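Local coordinates for protein putative decarboxylase involved in desferrioxamine biosynthesis (Erwinia amylovora, PDB 5O5C) that probably decarboxylates lysine with the help of pyridoxal 5'-phosphate, an early step in making the siderophore desferrioxamine, at residues D136-A139 / G140-I144; Q146-I149 / D150-S154. All blocks are in the same frame, centred on the assembly; numbering follows the deposited sequence.

Overall arrangement
Followed from the N terminus, the chain leaves the short helix 135-138, turns at Ala139 and enters helix 140-156, which takes part in both contacts. Interaction 1 closes the tight turn between these two helices, a loop of only a few residues. Interaction 2 begins after it has closed and lies wholly within the longer helix, where successive turns meet. The two are therefore in series, neither nested nor crossed, with centres about 15 Å apart. Interaction 1 lies where the helix begins, beside the second subunit; around interaction 2 the same helix packs on strands 163-167 and 339-343 and helix 385-394, while Lys147 and Trp151 again reach across the dimer interface.

Interaction 1: D136-A139 / G140-I144; sequences DQSA and GGTLI
The peptide carbonyls of Ser138 and Ala139 are the flat groups that meet the next helix. Gly141 N approaches Ser138 O from above the carbonyl plane, 51° out of it, in a 3.1 Å hydrogen bond. Ala139 O takes Thr142 N at a shorter 2.7 Å, with the donor tilted 34° from the plane of the Ala139 carbonyl. The hydroxyls come together too, Ser138 OG and Thr142 OG1 lying 2.7 Å apart. The rotation of Thr142 (chi1 -77°) sets OG1 beside its own backbone N and turns it back to the serine, and Ser138 OG is hydrogen-bonded to Thr134 O. The bond from Gly141 N to Ser138 O closes a turn close to type II': Ala139 occupies its second position with positive phi, Gly140 its third. The i to i+3 bond from Thr142 N to Ala139 O leads into helix 140-156, whose regular pattern is already present in the 2.8 Å bond from Ile144 N to Gly140 O. The turn lies at the dimer interface of this fold type I enzyme: Gln137 OE1 accepts from Asn111 ND2 of the second subunit, and Leu143 and Ile144 pack on Phe71 of that subunit.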
ATOM      1  N   ASP B 136       9.097  -2.926 -17.267  1.00 23.64           N
ATOM      2  CA  ASP B 136       8.335  -2.356 -18.407  1.00 25.55           C
ATOM      3  C   ASP B 136       7.204  -1.366 -18.009  1.00 24.87           C
ATOM      4  O   ASP B 136       6.499  -0.879 -18.876  1.00 21.90           O
ATOM      5  CB  ASP B 136       7.871  -3.453 -19.346  1.00 25.78           C
ATOM      6  CG  ASP B 136       6.856  -4.375 -18.743  1.00 25.69           C
ATOM      7  OD1 ASP B 136       6.330  -4.091 -17.656  1.00 29.72           O
ATOM      8  OD2 ASP B 136       6.633  -5.450 -19.317  1.00 25.55           O
ATOM      9  N   GLN B 137       7.076  -1.041 -16.719  1.00 21.69           N
ATOM     10  CA  GLN B 137       6.170   0.018 -16.268  1.00 23.60           C
ATOM     11  C   GLN B 137       6.954   1.116 -15.454  1.00 21.22           C
ATOM     12  O   GLN B 137       6.393   2.116 -14.973  1.00 19.93           O
ATOM     13  CB  GLN B 137       5.047  -0.598 -15.430  1.00 23.82           C
ATOM     14  CG  GLN B 137       4.301  -1.782 -16.029  1.00 28.31           C
ATOM     15  CD  GLN B 137       3.398  -2.462 -15.025  1.00 32.30           C
ATOM     16  OE1 GLN B 137       2.412  -1.898 -14.581  1.00 40.79           O
ATOM     17  NE2 GLN B 137       3.755  -3.666 -14.637  1.00 43.08           N
ATOM     18  N   SER B 138       8.249   0.959 -15.326  1.00 21.53           N
ATOM     19  CA  SER B 138       9.049   1.921 -14.581  1.00 24.42           C
ATOM     20  C   SER B 138      10.446   2.298 -15.097  1.00 25.34           C
ATOM     21  O   SER B 138      10.944   3.343 -14.755  1.00 35.65           O
ATOM     22  CB  SER B 138       9.160   1.455 -13.128  1.00 24.14           C
ATOM     23  OG  SER B 138       9.682   0.140 -13.082  1.00 29.50           O
ATOM     24  N   ALA B 139      11.104   1.468 -15.849  1.00 28.99           N
ATOM     25  CA  ALA B 139      12.503   1.753 -16.198  1.00 23.91           C
ATOM     26  C   ALA B 139      13.368   2.135 -14.979  1.00 23.84           C
ATOM     27  O   ALA B 139      13.435   1.360 -14.025  1.00 20.87           O
ATOM     28  CB  ALA B 139      12.590   2.770 -17.333  1.00 21.30           C
ATOM     29  N   GLY B 140      14.053   3.291 -15.051  1.00 20.85           N
ATOM     30  CA  GLY B 140      14.918   3.798 -13.994  1.00 23.65           C
ATOM     31  C   GLY B 140      14.332   3.871 -12.590  1.00 25.16           C
ATOM     32  O   GLY B 140      15.098   4.004 -11.589  1.00 26.05           O
ATOM     33  N   GLY B 141      13.010   3.833 -12.487  1.00 21.37           N
ATOM     34  CA  GLY B 141      12.368   3.710 -11.167  1.00 26.31           C
ATOM     35  C   GLY B 141      12.732   2.386 -10.520  1.00 25.38           C
ATOM     36  O   GLY B 141      12.850   2.274  -9.285  1.00 28.69           O
ATOM     37  N   THR B 142      12.915   1.371 -11.347  1.00 23.23           N
ATOM     38  CA  THR B 142      13.234   0.037 -10.830  1.00 26.94           C
ATOM     39  C   THR B 142      14.634   0.024 -10.261  1.00 24.23           C
ATOM     40  O   THR B 142      14.850  -0.527  -9.154  1.00 22.90           O
ATOM     41  CB  THR B 142      13.015  -1.068 -11.871  1.00 26.74           C
ATOM     42  OG1 THR B 142      11.605  -1.324 -11.970  1.00 24.18           O
ATOM     43  CG2 THR B 142      13.734  -2.353 -11.501  1.00 29.40           C
ATOM     44  N   LEU B 143      15.546   0.685 -10.975  1.00 20.55           N
ATOM     45  CA  LEU B 143      16.939   0.750 -10.576  1.00 23.07           C
ATOM     46  C   LEU B 143      17.078   1.690  -9.390  1.00 24.68           C
ATOM     47  O   LEU B 143      17.815   1.365  -8.432  1.00 28.57           O
ATOM     48  CB  LEU B 143      17.828   1.211 -11.746  1.00 24.78           C
ATOM     49  CG  LEU B 143      17.739   0.388 -13.013  1.00 23.73           C
ATOM     50  CD1 LEU B 143      18.513   0.981 -14.162  1.00 26.02           C
ATOM     51  CD2 LEU B 143      18.253  -1.005 -12.739  1.00 26.88           C
ATOM     52  N   ILE B 144      16.364   2.824  -9.405  1.00 22.58           N
ATOM     53  CA  ILE B 144      16.385   3.750  -8.263  1.00 24.30           C
ATOM     54  C   ILE B 144      15.968   3.043  -6.975  1.00 25.06           C
ATOM     55  O   ILE B 144      16.696   3.089  -5.966  1.00 23.67           O
ATOM     56  CB  ILE B 144      15.537   5.018  -8.473  1.00 26.29           C
ATOM     57  CG1 ILE B 144      16.243   6.002  -9.390  1.00 26.65           C
ATOM     58  CG2 ILE B 144      15.225   5.703  -7.158  1.00 27.61           C
ATOM     59  CD1 ILE B 144      15.289   7.014  -9.990  1.00 28.07           C
TER

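Interaction 2: Q146-I149 / D150-S154; sequences QKVI and DWTLS
Gln146 and Asp150, one turn apart on the alpha-helix 140-156, meet by both backbone and side chain. Asp150 N gives its hydrogen to Gln146 O at 2.8 Å, and Gln146 NE2 returns a bond to Asp150 OD1 at 3.1 Å. That second bond is nearly straight (167°); the carboxylate oxygen lies in the plane of the glutamine amide, yet is itself met from above the carboxylate plane. The bend at chi2 of Gln146 (68°) brings the amide toward Asp150, one turn on, so that NE2 can get there. The same NE2 is also hydrogen-bonded to Asp163 OD1; two aspartates thus hold it, which probably limits rotation of the amide.

On another side of the helix, Val148 O accepts twice from one residue. Thr152 N reaches it at 3.0 Å and Thr152 OG1 at 2.9 Å, from opposite faces of the carbonyl plane. With chi1 at -57°, OG1 stands beside its own backbone N, which turns it toward Val148 O, and it is hydrogen-bonded to Tyr328 OH too. Between these polar pairs Ile149 and Leu153 run alongside each other in a common direction, with CG2 of Ile149 4.0 Å from CD1 of Leu153.

Further out, the buried side chains join the helix to the central sheet of the fold type I architecture: Ile149, Thr152 and Leu153 rest on Phe342 of strand 339-343, and Val148 and Ile149 on Phe166 of strand 163-167, while helix 385-394 is a separate neighbour, its Trp389 packing on Val148. Lys147 NZ and Trp151 NE1 are hydrogen-bonded to Phe71 O and Asp77 OD1 of the second subunit. The indole of Trp151 has Val148 O at its edge, 4.1 Å from CE3.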
ATOM      1  N   GLN B 146      16.216  -0.006  -6.183  1.00 24.42           N
ATOM      2  CA  GLN B 146      17.261  -0.934  -5.808  1.00 24.33           C
ATOM      3  C   GLN B 146      18.409  -0.232  -5.106  1.00 24.02           C
ATOM      4  O   GLN B 146      18.910  -0.741  -4.120  1.00 25.22           O
ATOM      5  CB  GLN B 146      17.806  -1.717  -6.990  1.00 23.64           C
ATOM      6  CG  GLN B 146      18.637  -2.907  -6.519  1.00 24.39           C
ATOM      7  CD  GLN B 146      17.835  -3.991  -5.822  1.00 24.47           C
ATOM      8  OE1 GLN B 146      16.846  -4.488  -6.365  1.00 28.04           O
ATOM      9  NE2 GLN B 146      18.281  -4.401  -4.626  1.00 21.46           N
ATOM     10  N   LYS B 147      18.772   0.931  -5.627  1.00 23.14           N
ATOM     11  CA  LYS B 147      19.713   1.873  -4.986  1.00 25.45           C
ATOM     12  C   LYS B 147      19.312   2.254  -3.579  1.00 22.95           C
ATOM     13  O   LYS B 147      20.073   2.099  -2.634  1.00 20.82           O
ATOM     14  CB  LYS B 147      19.862   3.154  -5.846  1.00 30.43           C
ATOM     15  CG  LYS B 147      21.243   3.751  -5.837  1.00 37.38           C
ATOM     16  CD  LYS B 147      22.105   3.180  -6.952  1.00 43.72           C
ATOM     17  CE  LYS B 147      23.560   3.547  -6.733  1.00 47.69           C
ATOM     18  NZ  LYS B 147      24.450   2.923  -7.750  1.00 46.97           N
ATOM     19  N   VAL B 148      18.096   2.742  -3.399  1.00 21.94           N
ATOM     20  CA  VAL B 148      17.667   3.031  -2.038  1.00 20.78           C
ATOM     21  C   VAL B 148      17.704   1.847  -1.089  1.00 20.05           C
ATOM     22  O   VAL B 148      18.089   1.999   0.057  1.00 20.12           O
ATOM     23  CB  VAL B 148      16.291   3.711  -1.934  1.00 21.48           C
ATOM     24  CG1 VAL B 148      16.019   4.071  -0.496  1.00 19.45           C
ATOM     25  CG2 VAL B 148      16.273   4.987  -2.740  1.00 23.76           C
ATOM     26  N   ILE B 149      17.223   0.700  -1.559  1.00 20.65           N
ATOM     27  CA  ILE B 149      17.279  -0.533  -0.844  1.00 21.63           C
ATOM     28  C   ILE B 149      18.691  -0.937  -0.437  1.00 21.58           C
ATOM     29  O   ILE B 149      18.934  -1.252   0.744  1.00 23.49           O
ATOM     30  CB  ILE B 149      16.637  -1.655  -1.691  1.00 22.31           C
ATOM     31  CG1 ILE B 149      15.141  -1.520  -1.575  1.00 23.93           C
ATOM     32  CG2 ILE B 149      17.033  -3.033  -1.201  1.00 21.57           C
ATOM     33  CD1 ILE B 149      14.427  -2.489  -2.437  1.00 25.77           C
ATOM     34  N   ASP B 150      19.586  -0.935  -1.416  1.00 23.32           N
ATOM     35  CA  ASP B 150      21.000  -1.316  -1.208  1.00 24.19           C
ATOM     36  C   ASP B 150      21.656  -0.339  -0.260  1.00 23.38           C
ATOM     37  O   ASP B 150      22.344  -0.773   0.606  1.00 24.15           O
ATOM     38  CB  ASP B 150      21.806  -1.307  -2.474  1.00 23.23           C
ATOM     39  CG  ASP B 150      21.416  -2.419  -3.475  1.00 25.27           C
ATOM     40  OD1 ASP B 150      20.842  -3.501  -3.146  1.00 23.24           O
ATOM     41  OD2 ASP B 150      21.754  -2.175  -4.631  1.00 24.85           O
ATOM     42  N   TRP B 151      21.439   0.959  -0.433  1.00 23.00           N
ATOM     43  CA  TRP B 151      21.913   1.951   0.547  1.00 25.78           C
ATOM     44  C   TRP B 151      21.394   1.672   1.971  1.00 24.09           C
ATOM     45  O   TRP B 151      22.135   1.802   2.956  1.00 26.48           O
ATOM     46  CB  TRP B 151      21.521   3.367   0.121  1.00 27.10           C
ATOM     47  CG  TRP B 151      21.853   4.457   1.136  1.00 26.26           C
ATOM     48  CD1 TRP B 151      23.037   5.123   1.234  1.00 27.06           C
ATOM     49  CD2 TRP B 151      20.987   5.025   2.151  1.00 28.33           C
ATOM     50  NE1 TRP B 151      22.984   6.036   2.258  1.00 31.97           N
ATOM     51  CE2 TRP B 151      21.739   6.019   2.829  1.00 28.04           C
ATOM     52  CE3 TRP B 151      19.675   4.770   2.571  1.00 29.39           C
ATOM     53  CZ2 TRP B 151      21.228   6.769   3.910  1.00 27.82           C
ATOM     54  CZ3 TRP B 151      19.150   5.526   3.661  1.00 30.87           C
ATOM     55  CH2 TRP B 151      19.942   6.520   4.308  1.00 31.68           C
ATOM     56  N   THR B 152      20.120   1.319   2.089  1.00 22.70           N
ATOM     57  CA  THR B 152      19.572   0.970   3.410  1.00 20.95           C
ATOM     58  C   THR B 152      20.269  -0.257   3.968  1.00 19.46           C
ATOM     59  O   THR B 152      20.697  -0.299   5.117  1.00 20.55           O
ATOM     60  CB  THR B 152      18.043   0.786   3.365  1.00 18.96           C
ATOM     61  OG1 THR B 152      17.471   1.983   2.862  1.00 16.89           O
ATOM     62  CG2 THR B 152      17.542   0.588   4.718  1.00 18.63           C
ATOM     63  N   LEU B 153      20.409  -1.261   3.153  1.00 21.29           N
ATOM     64  CA  LEU B 153      21.042  -2.486   3.619  1.00 23.09           C
ATOM     65  C   LEU B 153      22.511  -2.259   4.093  1.00 24.26           C
ATOM     66  O   LEU B 153      22.981  -2.909   5.045  1.00 21.78           O
ATOM     67  CB  LEU B 153      21.049  -3.518   2.536  1.00 23.21           C
ATOM     68  CG  LEU B 153      19.733  -4.204   2.206  1.00 22.60           C
ATOM     69  CD1 LEU B 153      19.971  -4.834   0.871  1.00 24.97           C
ATOM     70  CD2 LEU B 153      19.331  -5.257   3.229  1.00 23.06           C
ATOM     71  N   SER B 154      23.201  -1.351   3.417  1.00 23.44           N
ATOM     72  CA  SER B 154      24.517  -0.890   3.861  1.00 26.11           C
ATOM     73  C   SER B 154      24.526  -0.302   5.259  1.00 24.29           C
ATOM     74  O   SER B 154      25.507  -0.463   5.995  1.00 24.04           O
ATOM     75  CB  SER B 154      25.075   0.130   2.889  1.00 28.49           C
ATOM     76  OG  SER B 154      26.396   0.454   3.224  1.00 32.44           O
TER